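Local coordinates for protein acetolactate synthase isozyme 1 large subunit (Escherichia coli, PDB 6LPI) that binds thiamine diphosphate, a magnesium ion and flavin-adenine dinucleotide as the large subunit of a thiamine diphosphate-dependent enzyme, at residues Q68-V79 against D97-I108; A205-V215 against L337-W346. All coordinates share one frame; numbering follows the deposited sequence.

Along the chain, both segments of interaction 1 come before either segment of interaction 2. They share no helix, strand or sheet; their centres are about 37 Å apart and their nearest atoms about 21 Å. Interaction 1 is buried near the centre of the folded chain, within the N-terminal thiamine diphosphate-binding region, where it joins neighbouring strands 78-82 and 105-111 of one parallel sheet. Interaction 2 is peripheral and partly buried; there helix 198-210 and strand 214-218, the latter part of a second parallel sheet, meet residues 337-346. One contact joins adjacent strands and their helices close to the cofactors, whereas the other fastens loop 337-343 and the start of helix 344-354 onto the central domain.

Interaction 1: Q68-V79 against D97-I108; sequences QGMARTDGKPAV and DARLDSIPLICI
Gln68 and Arg72, one turn apart on helix 60-74, reach together toward Asp97 and Asp101 on helix 86-101. Arg72 grips Gln68 OE1 side-on, with NE at 2.7 Å and NH2 also bonded in the guanidinium plane. The long amide suits this relay, because its other end, NE2, donates to Asp97 OD2 at 2.8 Å, on that oxygen's anti lone pair, and also to Ala94 O. Asp97 holds its CG anti to the backbone N (chi1 -175°), which brings OD2 within 3.0 Å of Arg72 NH2 in a salt bridge; OD1 turns to Ser413 and Thr418. A longer salt bridge joins NH2 to Asp101, whose carboxylate is also held by the backbone nitrogens of Gly414 and Gly415. The guanidinium probably favours the ionised form of both carboxylates.

Ile103 suits the apolar side of this network because it is branched: CD1 lies over a guanidinium face, while CG2 meets Ala71 CB at 3.6 Å, where a small residue lets the chains come close. Farther on, Ala78 O accepts from Ile106 N (2.9 Å), Ala78 N donates to Pro104 O (3.3 Å), and Pro77 CB packs against Ile106 CD1.

Strands 78-82 and 105-111 lie side by side and parallel, joined by helix 86-101 in a beta-alpha-beta crossover. Strand 166-171 pairs with the far edge of strand 105-111, and Phe155 and Ala158 of helix 147-159 cover Ile106.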
loop_
_atom_site.group_PDB
_atom_site.type_symbol
_atom_site.label_atom_id
_atom_site.label_comp_id
_atom_site.label_asym_id
_atom_site.label_seq_id
_atom_site.Cartn_x
_atom_site.Cartn_y
_atom_site.Cartn_z
ATOM N N GLN B 68 -4.316 9.388 2.102
ATOM C CA GLN B 68 -4.306 7.964 1.810
ATOM C C GLN B 68 -5.711 7.375 1.782
ATOM O O GLN B 68 -6.003 6.534 0.935
ATOM C CB GLN B 68 -3.435 7.227 2.807
ATOM C CG GLN B 68 -2.035 7.001 2.276
ATOM C CD GLN B 68 -1.493 5.642 2.708
ATOM O OE1 GLN B 68 -2.159 4.604 2.560
ATOM N NE2 GLN B 68 -0.309 5.650 3.296
ATOM N N GLY B 69 -6.579 7.756 2.725
ATOM C CA GLY B 69 -7.942 7.245 2.700
ATOM C C GLY B 69 -8.694 7.657 1.448
ATOM O O GLY B 69 -9.399 6.846 0.825
ATOM N N MET B 70 -8.538 8.920 1.044
ATOM C CA MET B 70 -9.118 9.328 -0.230
ATOM C C MET B 70 -8.600 8.426 -1.339
ATOM O O MET B 70 -9.385 7.747 -2.015
ATOM C CB MET B 70 -8.804 10.795 -0.513
ATOM C CG MET B 70 -9.376 11.706 0.547
ATOM S SD MET B 70 -9.350 13.436 0.126
ATOM C CE MET B 70 -9.366 13.354 -1.668
ATOM N N ALA B 71 -7.259 8.345 -1.469
ATOM C CA ALA B 71 -6.625 7.599 -2.553
ATOM C C ALA B 71 -6.985 6.117 -2.531
ATOM O O ALA B 71 -7.218 5.514 -3.586
ATOM C CB ALA B 71 -5.116 7.776 -2.499
ATOM N N ARG B 72 -7.038 5.505 -1.352
ATOM C CA ARG B 72 -7.397 4.101 -1.300
ATOM C C ARG B 72 -8.855 3.865 -1.642
ATOM O O ARG B 72 -9.203 2.751 -2.032
ATOM C CB ARG B 72 -7.054 3.506 0.060
ATOM C CG ARG B 72 -5.608 3.628 0.406
ATOM C CD ARG B 72 -5.326 2.635 1.469
ATOM N NE ARG B 72 -3.997 2.760 2.046
ATOM C CZ ARG B 72 -3.324 1.721 2.526
ATOM N NH1 ARG B 72 -3.872 0.511 2.470
ATOM N NH2 ARG B 72 -2.120 1.891 3.066
ATOM N N THR B 73 -9.717 4.874 -1.552
ATOM C CA THR B 73 -11.069 4.625 -2.065
ATOM C C THR B 73 -11.358 5.083 -3.514
ATOM O O THR B 73 -12.206 4.451 -4.148
ATOM C CB THR B 73 -12.119 5.250 -1.155
ATOM O OG1 THR B 73 -11.912 6.664 -1.087
ATOM C CG2 THR B 73 -12.060 4.644 0.254
ATOM N N ASP B 74 -10.667 6.108 -4.095
ATOM C CA ASP B 74 -11.045 6.682 -5.409
ATOM C C ASP B 74 -10.476 5.837 -6.548
ATOM O O ASP B 74 -11.137 5.624 -7.573
ATOM C CB ASP B 74 -10.469 8.099 -5.667
ATOM C CG ASP B 74 -9.084 8.308 -5.084
ATOM O OD1 ASP B 74 -8.318 7.344 -5.233
ATOM O OD2 ASP B 74 -8.765 9.353 -4.505
ATOM N N GLY B 75 -9.251 5.314 -6.350
ATOM C CA GLY B 75 -8.377 4.812 -7.400
ATOM C C GLY B 75 -7.518 5.841 -8.094
ATOM O O GLY B 75 -6.847 5.488 -9.067
ATOM N N LYS B 76 -7.527 7.101 -7.644
ATOM C CA LYS B 76 -6.778 8.254 -8.190
ATOM C C LYS B 76 -5.831 8.888 -7.146
ATOM O O LYS B 76 -6.036 8.710 -5.943
ATOM C CB LYS B 76 -7.780 9.294 -8.760
ATOM C CG LYS B 76 -7.153 10.378 -9.664
ATOM C CD LYS B 76 -7.845 10.623 -11.028
ATOM C CE LYS B 76 -6.824 11.120 -12.109
ATOM N NZ LYS B 76 -5.957 12.288 -11.713
ATOM N N PRO B 77 -4.739 9.545 -7.551
ATOM C CA PRO B 77 -3.889 10.211 -6.540
ATOM C C PRO B 77 -4.598 11.286 -5.712
ATOM O O PRO B 77 -5.404 12.074 -6.215
ATOM C CB PRO B 77 -2.761 10.837 -7.362
ATOM C CG PRO B 77 -3.178 10.727 -8.794
ATOM C CD PRO B 77 -4.110 9.559 -8.885
ATOM N N ALA B 78 -4.292 11.291 -4.413
ATOM C CA ALA B 78 -4.718 12.307 -3.458
ATOM C C ALA B 78 -3.492 13.096 -3.013
ATOM O O ALA B 78 -2.375 12.598 -3.090
ATOM C CB ALA B 78 -5.431 11.671 -2.273
ATOM N N VAL B 79 -3.694 14.337 -2.580
ATOM C CA VAL B 79 -2.619 15.301 -2.364
ATOM C C VAL B 79 -2.579 15.747 -0.909
ATOM O O VAL B 79 -3.609 16.129 -0.345
ATOM C CB VAL B 79 -2.785 16.511 -3.297
ATOM C CG1 VAL B 79 -1.783 17.603 -2.957
ATOM C CG2 VAL B 79 -2.637 16.058 -4.758
ATOM N N ASP B 97 4.399 4.387 4.291
ATOM C CA ASP B 97 3.245 3.511 4.259
ATOM C C ASP B 97 2.626 3.519 2.873
ATOM O O ASP B 97 2.235 2.468 2.359
ATOM C CB ASP B 97 2.216 3.922 5.307
ATOM C CG ASP B 97 1.045 2.953 5.379
ATOM O OD1 ASP B 97 1.190 1.891 6.030
ATOM O OD2 ASP B 97 -0.011 3.239 4.762
ATOM N N ALA B 98 2.514 4.696 2.248
ATOM C CA ALA B 98 1.979 4.731 0.887
ATOM C C ALA B 98 2.836 3.909 -0.066
ATOM O O ALA B 98 2.308 3.214 -0.943
ATOM C CB ALA B 98 1.867 6.170 0.388
ATOM N N ARG B 99 4.161 3.968 0.101
ATOM C CA ARG B 99 5.073 3.241 -0.779
ATOM C C ARG B 99 4.897 1.725 -0.669
ATOM O O ARG B 99 4.692 1.044 -1.683
ATOM C CB ARG B 99 6.518 3.622 -0.465
ATOM C CG ARG B 99 7.533 2.838 -1.268
ATOM C CD ARG B 99 7.469 3.224 -2.706
ATOM N NE ARG B 99 8.727 2.895 -3.357
ATOM C CZ ARG B 99 8.860 2.695 -4.660
ATOM N NH1 ARG B 99 7.808 2.802 -5.460
ATOM N NH2 ARG B 99 10.045 2.388 -5.157
ATOM N N LEU B 100 4.935 1.172 0.547
ATOM C CA LEU B 100 4.944 -0.283 0.575
ATOM C C LEU B 100 3.591 -0.910 0.233
ATOM O O LEU B 100 3.562 -2.076 -0.193
ATOM C CB LEU B 100 5.376 -0.815 1.937
ATOM C CG LEU B 100 6.610 -0.298 2.667
ATOM C CD1 LEU B 100 6.818 -1.149 3.914
ATOM C CD2 LEU B 100 7.823 -0.250 1.844
ATOM N N ASP B 101 2.488 -0.166 0.333
ATOM C CA ASP B 101 1.177 -0.705 -0.030
ATOM C C ASP B 101 0.740 -0.288 -1.431
ATOM O O ASP B 101 -0.311 -0.748 -1.899
ATOM C CB ASP B 101 0.116 -0.281 0.995
ATOM C CG ASP B 101 0.174 -1.103 2.284
ATOM O OD1 ASP B 101 0.103 -0.522 3.401
ATOM O OD2 ASP B 101 0.369 -2.322 2.183
ATOM N N SER B 102 1.572 0.497 -2.132
ATOM C CA SER B 102 1.392 0.887 -3.528
ATOM C C SER B 102 0.165 1.752 -3.777
ATOM O O SER B 102 -0.723 1.371 -4.544
ATOM C CB SER B 102 1.342 -0.352 -4.429
ATOM O OG SER B 102 2.473 -1.207 -4.247
ATOM N N ILE B 103 0.126 2.922 -3.147
ATOM C CA ILE B 103 -0.988 3.870 -3.210
ATOM C C ILE B 103 -0.577 5.159 -3.911
ATOM O O ILE B 103 0.533 5.665 -3.674
ATOM C CB ILE B 103 -1.538 4.171 -1.807
ATOM C CG1 ILE B 103 -1.920 2.870 -1.117
ATOM C CG2 ILE B 103 -2.711 5.120 -1.857
ATOM C CD1 ILE B 103 -1.234 2.724 0.165
ATOM N N PRO B 104 -1.427 5.710 -4.803
ATOM C CA PRO B 104 -1.069 6.955 -5.503
ATOM C C PRO B 104 -1.268 8.183 -4.627
ATOM O O PRO B 104 -2.385 8.649 -4.405
ATOM C CB PRO B 104 -2.025 6.965 -6.704
ATOM C CG PRO B 104 -3.220 6.193 -6.212
ATOM C CD PRO B 104 -2.698 5.141 -5.294
ATOM N N LEU B 105 -0.178 8.717 -4.123
ATOM C CA LEU B 105 -0.189 9.946 -3.363
ATOM C C LEU B 105 0.723 10.957 -4.048
ATOM O O LEU B 105 1.798 10.604 -4.536
ATOM C CB LEU B 105 0.296 9.645 -1.932
ATOM C CG LEU B 105 -0.320 10.314 -0.712
ATOM C CD1 LEU B 105 -1.754 9.834 -0.581
ATOM C CD2 LEU B 105 0.498 9.980 0.531
ATOM N N ILE B 106 0.294 12.209 -4.102
ATOM C CA ILE B 106 1.181 13.330 -4.392
ATOM C C ILE B 106 1.318 14.121 -3.110
ATOM O O ILE B 106 0.319 14.537 -2.508
ATOM C CB ILE B 106 0.695 14.213 -5.552
ATOM C CG1 ILE B 106 1.066 13.604 -6.904
ATOM C CG2 ILE B 106 1.298 15.593 -5.455
ATOM C CD1 ILE B 106 0.175 12.555 -7.385
ATOM N N CYS B 107 2.557 14.325 -2.701
ATOM C CA CYS B 107 2.897 14.998 -1.461
ATOM C C CYS B 107 3.692 16.249 -1.813
ATOM O O CYS B 107 4.771 16.154 -2.405
ATOM C CB CYS B 107 3.692 14.031 -0.583
ATOM S SG CYS B 107 4.763 14.766 0.606
ATOM N N ILE B 108 3.176 17.414 -1.443
ATOM C CA ILE B 108 3.778 18.689 -1.810
ATOM C C ILE B 108 4.271 19.387 -0.553
ATOM O O ILE B 108 3.520 19.576 0.413
ATOM C CB ILE B 108 2.806 19.579 -2.596
ATOM C CG1 ILE B 108 2.563 18.992 -3.990
ATOM C CG2 ILE B 108 3.362 20.950 -2.726
ATOM C CD1 ILE B 108 1.328 19.538 -4.691
#

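Interaction 2: A205-V215 against L337-W346; sequences AAMINAAKRPV and LVEAQPRAEW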
loop_
_atom_site.group_PDB
_atom_site.type_symbol
_atom_site.label_atom_id
_atom_site.label_comp_id
_atom_site.label_asym_id
_atom_site.label_seq_id
_atom_site.Cartn_x
_atom_site.Cartn_y
_atom_site.Cartn_z
ATOM N N ALA B 205 -3.296 -20.693 -20.029
ATOM C CA ALA B 205 -4.583 -21.357 -20.231
ATOM C C ALA B 205 -4.424 -22.871 -20.264
ATOM O O ALA B 205 -5.241 -23.603 -19.686
ATOM C CB ALA B 205 -5.253 -20.856 -21.511
ATOM N N ALA B 206 -3.370 -23.361 -20.917
ATOM C CA ALA B 206 -3.129 -24.800 -20.945
ATOM C C ALA B 206 -2.833 -25.336 -19.540
ATOM O O ALA B 206 -3.371 -26.374 -19.123
ATOM C CB ALA B 206 -1.987 -25.110 -21.904
ATOM N N MET B 207 -1.992 -24.636 -18.790
ATOM C CA MET B 207 -1.648 -25.129 -17.468
ATOM C C MET B 207 -2.869 -25.142 -16.544
ATOM O O MET B 207 -3.067 -26.092 -15.775
ATOM C CB MET B 207 -0.534 -24.256 -16.909
ATOM C CG MET B 207 0.796 -24.539 -17.587
ATOM S SD MET B 207 2.163 -23.759 -16.740
ATOM C CE MET B 207 2.302 -24.845 -15.331
ATOM N N ILE B 208 -3.735 -24.126 -16.647
ATOM C CA ILE B 208 -4.933 -24.069 -15.814
ATOM C C ILE B 208 -5.911 -25.156 -16.231
ATOM O O ILE B 208 -6.534 -25.821 -15.393
ATOM C CB ILE B 208 -5.584 -22.675 -15.897
ATOM C CG1 ILE B 208 -4.786 -21.637 -15.108
ATOM C CG2 ILE B 208 -7.038 -22.713 -15.430
ATOM C CD1 ILE B 208 -5.072 -20.216 -15.535
ATOM N N ASN B 209 -6.034 -25.379 -17.530
ATOM C CA ASN B 209 -6.987 -26.373 -17.976
ATOM C C ASN B 209 -6.533 -27.782 -17.621
ATOM O O ASN B 209 -7.368 -28.649 -17.346
ATOM C CB ASN B 209 -7.189 -26.212 -19.489
ATOM C CG ASN B 209 -8.014 -24.982 -19.842
ATOM O OD1 ASN B 209 -8.629 -24.360 -18.972
ATOM N ND2 ASN B 209 -7.992 -24.601 -21.108
ATOM N N ALA B 210 -5.229 -28.004 -17.513
ATOM C CA ALA B 210 -4.701 -29.334 -17.255
ATOM C C ALA B 210 -4.383 -29.593 -15.792
ATOM O O ALA B 210 -3.920 -30.686 -15.465
ATOM C CB ALA B 210 -3.443 -29.562 -18.096
ATOM N N ALA B 211 -4.649 -28.644 -14.903
ATOM C CA ALA B 211 -4.229 -28.768 -13.515
ATOM C C ALA B 211 -5.248 -29.567 -12.707
ATOM O O ALA B 211 -6.459 -29.389 -12.873
ATOM C CB ALA B 211 -4.034 -27.387 -12.906
ATOM N N LYS B 212 -4.755 -30.491 -11.862
ATOM C CA LYS B 212 -5.675 -31.264 -11.025
ATOM C C LYS B 212 -6.208 -30.432 -9.860
ATOM O O LYS B 212 -7.397 -30.521 -9.530
ATOM C CB LYS B 212 -4.996 -32.522 -10.447
ATOM C CG LYS B 212 -4.068 -33.346 -11.374
ATOM C CD LYS B 212 -3.298 -34.519 -10.634
ATOM C CE LYS B 212 -1.838 -34.150 -10.163
ATOM N NZ LYS B 212 -0.979 -35.304 -9.633
ATOM N N ARG B 213 -5.379 -29.578 -9.258
ATOM C CA ARG B 213 -5.724 -28.895 -8.002
ATOM C C ARG B 213 -5.228 -27.451 -8.010
ATOM O O ARG B 213 -4.323 -27.078 -7.251
ATOM C CB ARG B 213 -5.166 -29.654 -6.791
ATOM C CG ARG B 213 -5.520 -31.130 -6.733
ATOM C CD ARG B 213 -5.152 -31.756 -5.390
ATOM N NE ARG B 213 -3.706 -31.813 -5.179
ATOM C CZ ARG B 213 -2.911 -32.766 -5.654
ATOM N NH1 ARG B 213 -3.422 -33.758 -6.371
ATOM N NH2 ARG B 213 -1.601 -32.718 -5.418
ATOM N N PRO B 214 -5.821 -26.598 -8.831
ATOM C CA PRO B 214 -5.369 -25.208 -8.867
ATOM C C PRO B 214 -6.012 -24.366 -7.777
ATOM O O PRO B 214 -7.123 -24.625 -7.309
ATOM C CB PRO B 214 -5.835 -24.737 -10.251
ATOM C CG PRO B 214 -7.127 -25.477 -10.439
ATOM C CD PRO B 214 -6.959 -26.823 -9.737
ATOM N N VAL B 215 -5.275 -23.336 -7.372
ATOM C CA VAL B 215 -5.801 -22.309 -6.491
ATOM C C VAL B 215 -5.452 -20.971 -7.104
ATOM O O VAL B 215 -4.421 -20.822 -7.776
ATOM C CB VAL B 215 -5.282 -22.380 -5.039
ATOM C CG1 VAL B 215 -5.248 -23.804 -4.526
ATOM C CG2 VAL B 215 -3.969 -21.665 -4.913
ATOM N N LEU B 337 -10.146 -18.553 -23.174
ATOM C CA LEU B 337 -9.336 -19.725 -23.458
ATOM C C LEU B 337 -9.309 -20.721 -22.310
ATOM O O LEU B 337 -8.724 -21.800 -22.460
ATOM C CB LEU B 337 -7.913 -19.302 -23.835
ATOM C CG LEU B 337 -7.885 -18.693 -25.241
ATOM C CD1 LEU B 337 -7.939 -17.160 -25.239
ATOM C CD2 LEU B 337 -6.683 -19.185 -25.984
ATOM N N VAL B 338 -9.910 -20.382 -21.172
ATOM C CA VAL B 338 -9.926 -21.248 -19.997
ATOM C C VAL B 338 -11.191 -22.093 -20.052
ATOM O O VAL B 338 -12.294 -21.550 -20.113
ATOM C CB VAL B 338 -9.894 -20.430 -18.700
ATOM C CG1 VAL B 338 -10.251 -21.324 -17.506
ATOM C CG2 VAL B 338 -8.570 -19.686 -18.528
ATOM N N GLU B 339 -11.046 -23.414 -20.039
ATOM C CA GLU B 339 -12.235 -24.257 -20.028
ATOM C C GLU B 339 -12.974 -24.151 -18.693
ATOM O O GLU B 339 -12.421 -23.745 -17.668
ATOM C CB GLU B 339 -11.870 -25.711 -20.310
ATOM C CG GLU B 339 -11.272 -25.941 -21.689
ATOM C CD GLU B 339 -10.195 -27.015 -21.694
ATOM O OE1 GLU B 339 -9.941 -27.616 -20.628
ATOM O OE2 GLU B 339 -9.602 -27.258 -22.769
ATOM N N ALA B 340 -14.265 -24.483 -18.737
ATOM C CA ALA B 340 -15.162 -24.455 -17.579
ATOM C C ALA B 340 -15.369 -25.871 -17.040
ATOM O O ALA B 340 -16.204 -26.618 -17.555
ATOM C CB ALA B 340 -16.487 -23.804 -17.960
ATOM N N GLN B 341 -14.583 -26.257 -16.019
ATOM C CA GLN B 341 -14.490 -27.552 -15.340
ATOM C C GLN B 341 -15.165 -27.531 -13.970
ATOM O O GLN B 341 -14.976 -26.585 -13.192
ATOM C CB GLN B 341 -13.035 -27.970 -15.143
ATOM C CG GLN B 341 -12.125 -27.716 -16.314
ATOM C CD GLN B 341 -10.750 -28.326 -16.103
ATOM O OE1 GLN B 341 -10.614 -29.356 -15.441
ATOM N NE2 GLN B 341 -9.723 -27.690 -16.660
ATOM N N PRO B 342 -15.921 -28.561 -13.635
ATOM C CA PRO B 342 -16.560 -28.610 -12.317
ATOM C C PRO B 342 -15.553 -28.768 -11.167
ATOM O O PRO B 342 -15.859 -28.424 -10.025
ATOM C CB PRO B 342 -17.449 -29.851 -12.412
ATOM C CG PRO B 342 -17.769 -29.969 -13.863
ATOM C CD PRO B 342 -16.544 -29.494 -14.591
ATOM N N ARG B 343 -14.379 -29.313 -11.476
ATOM C CA ARG B 343 -13.344 -29.648 -10.493
ATOM C C ARG B 343 -13.949 -30.310 -9.257
ATOM O O ARG B 343 -13.657 -29.915 -8.121
ATOM C CB ARG B 343 -12.392 -28.530 -10.055
ATOM C CG ARG B 343 -12.203 -27.443 -11.097
ATOM C CD ARG B 343 -10.787 -27.463 -11.635
ATOM N NE ARG B 343 -10.540 -26.384 -12.588
ATOM C CZ ARG B 343 -9.448 -26.298 -13.342
ATOM N NH1 ARG B 343 -8.519 -27.231 -13.248
ATOM N NH2 ARG B 343 -9.292 -25.291 -14.193
ATOM N N ALA B 344 -14.807 -31.309 -9.478
ATOM C CA ALA B 344 -15.612 -31.847 -8.385
ATOM C C ALA B 344 -14.755 -32.471 -7.287
ATOM O O ALA B 344 -14.896 -32.122 -6.107
ATOM C CB ALA B 344 -16.600 -32.875 -8.936
ATOM N N GLU B 345 -13.822 -33.357 -7.667
ATOM C CA GLU B 345 -13.021 -34.067 -6.670
ATOM C C GLU B 345 -12.126 -33.115 -5.889
ATOM O O GLU B 345 -11.917 -33.290 -4.677
ATOM C CB GLU B 345 -12.214 -35.188 -7.323
ATOM C CG GLU B 345 -12.780 -36.550 -6.967
ATOM C CD GLU B 345 -11.962 -37.708 -7.491
ATOM O OE1 GLU B 345 -11.593 -37.689 -8.679
ATOM O OE2 GLU B 345 -11.713 -38.657 -6.726
ATOM N N TRP B 346 -11.571 -32.111 -6.566
ATOM C CA TRP B 346 -10.734 -31.155 -5.860
ATOM C C TRP B 346 -11.571 -30.392 -4.848
ATOM O O TRP B 346 -11.151 -30.212 -3.702
ATOM C CB TRP B 346 -10.044 -30.251 -6.889
ATOM C CG TRP B 346 -9.279 -28.994 -6.466
ATOM C CD1 TRP B 346 -9.344 -27.769 -7.075
ATOM C CD2 TRP B 346 -8.336 -28.844 -5.385
ATOM N NE1 TRP B 346 -8.490 -26.885 -6.468
ATOM C CE2 TRP B 346 -7.869 -27.511 -5.421
ATOM C CE3 TRP B 346 -7.846 -29.701 -4.393
ATOM C CZ2 TRP B 346 -6.939 -27.018 -4.505
ATOM C CZ3 TRP B 346 -6.929 -29.213 -3.493
ATOM C CH2 TRP B 346 -6.480 -27.882 -3.554
#
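The indole of Trp346 and the aliphatic stem of Arg213 form the apolar centre: Arg213 CB sits over the six-membered ring in a CH-pi contact, 3.5 Å from its centroid and 9° off the normal. CG and CD then run out past CE3 and CZ3, crossing the indole roughly perpendicularly, and NE donates to Glu275 O. Trp346 CG lies opposite its own backbone N (chi1 170°), which turns the indole toward Arg213 and Pro214. Val215 CG1 meets the ring edge, 3.6 Å from CZ2. An indole suits this place, since NE1 also donates to Pro214 O (2.8 Å). Ile208 CG2 touches Val338 CG1, and small Ala205 meets Leu337.

Outward, Arg343 NH1 and NH2 clasp Ile208 O end-on, while NE binds Ala236 O. Pro214 CG lies over one guanidinium face and Gln341 NE2, donor to Asn209 O, over the opposite one, both displaced toward the rim. At the polar edge, Asn209 OD1 accepts from Glu339 N at 2.8 Å, and ND2 donates to Leu337 O. The Glu339 carboxylate stacks on this amide, planes 10° apart.

This fastens loop 337-343 and the start of helix 344-354 to a Rossmann-like parallel domain, strand order 3-2-1-4-5-6.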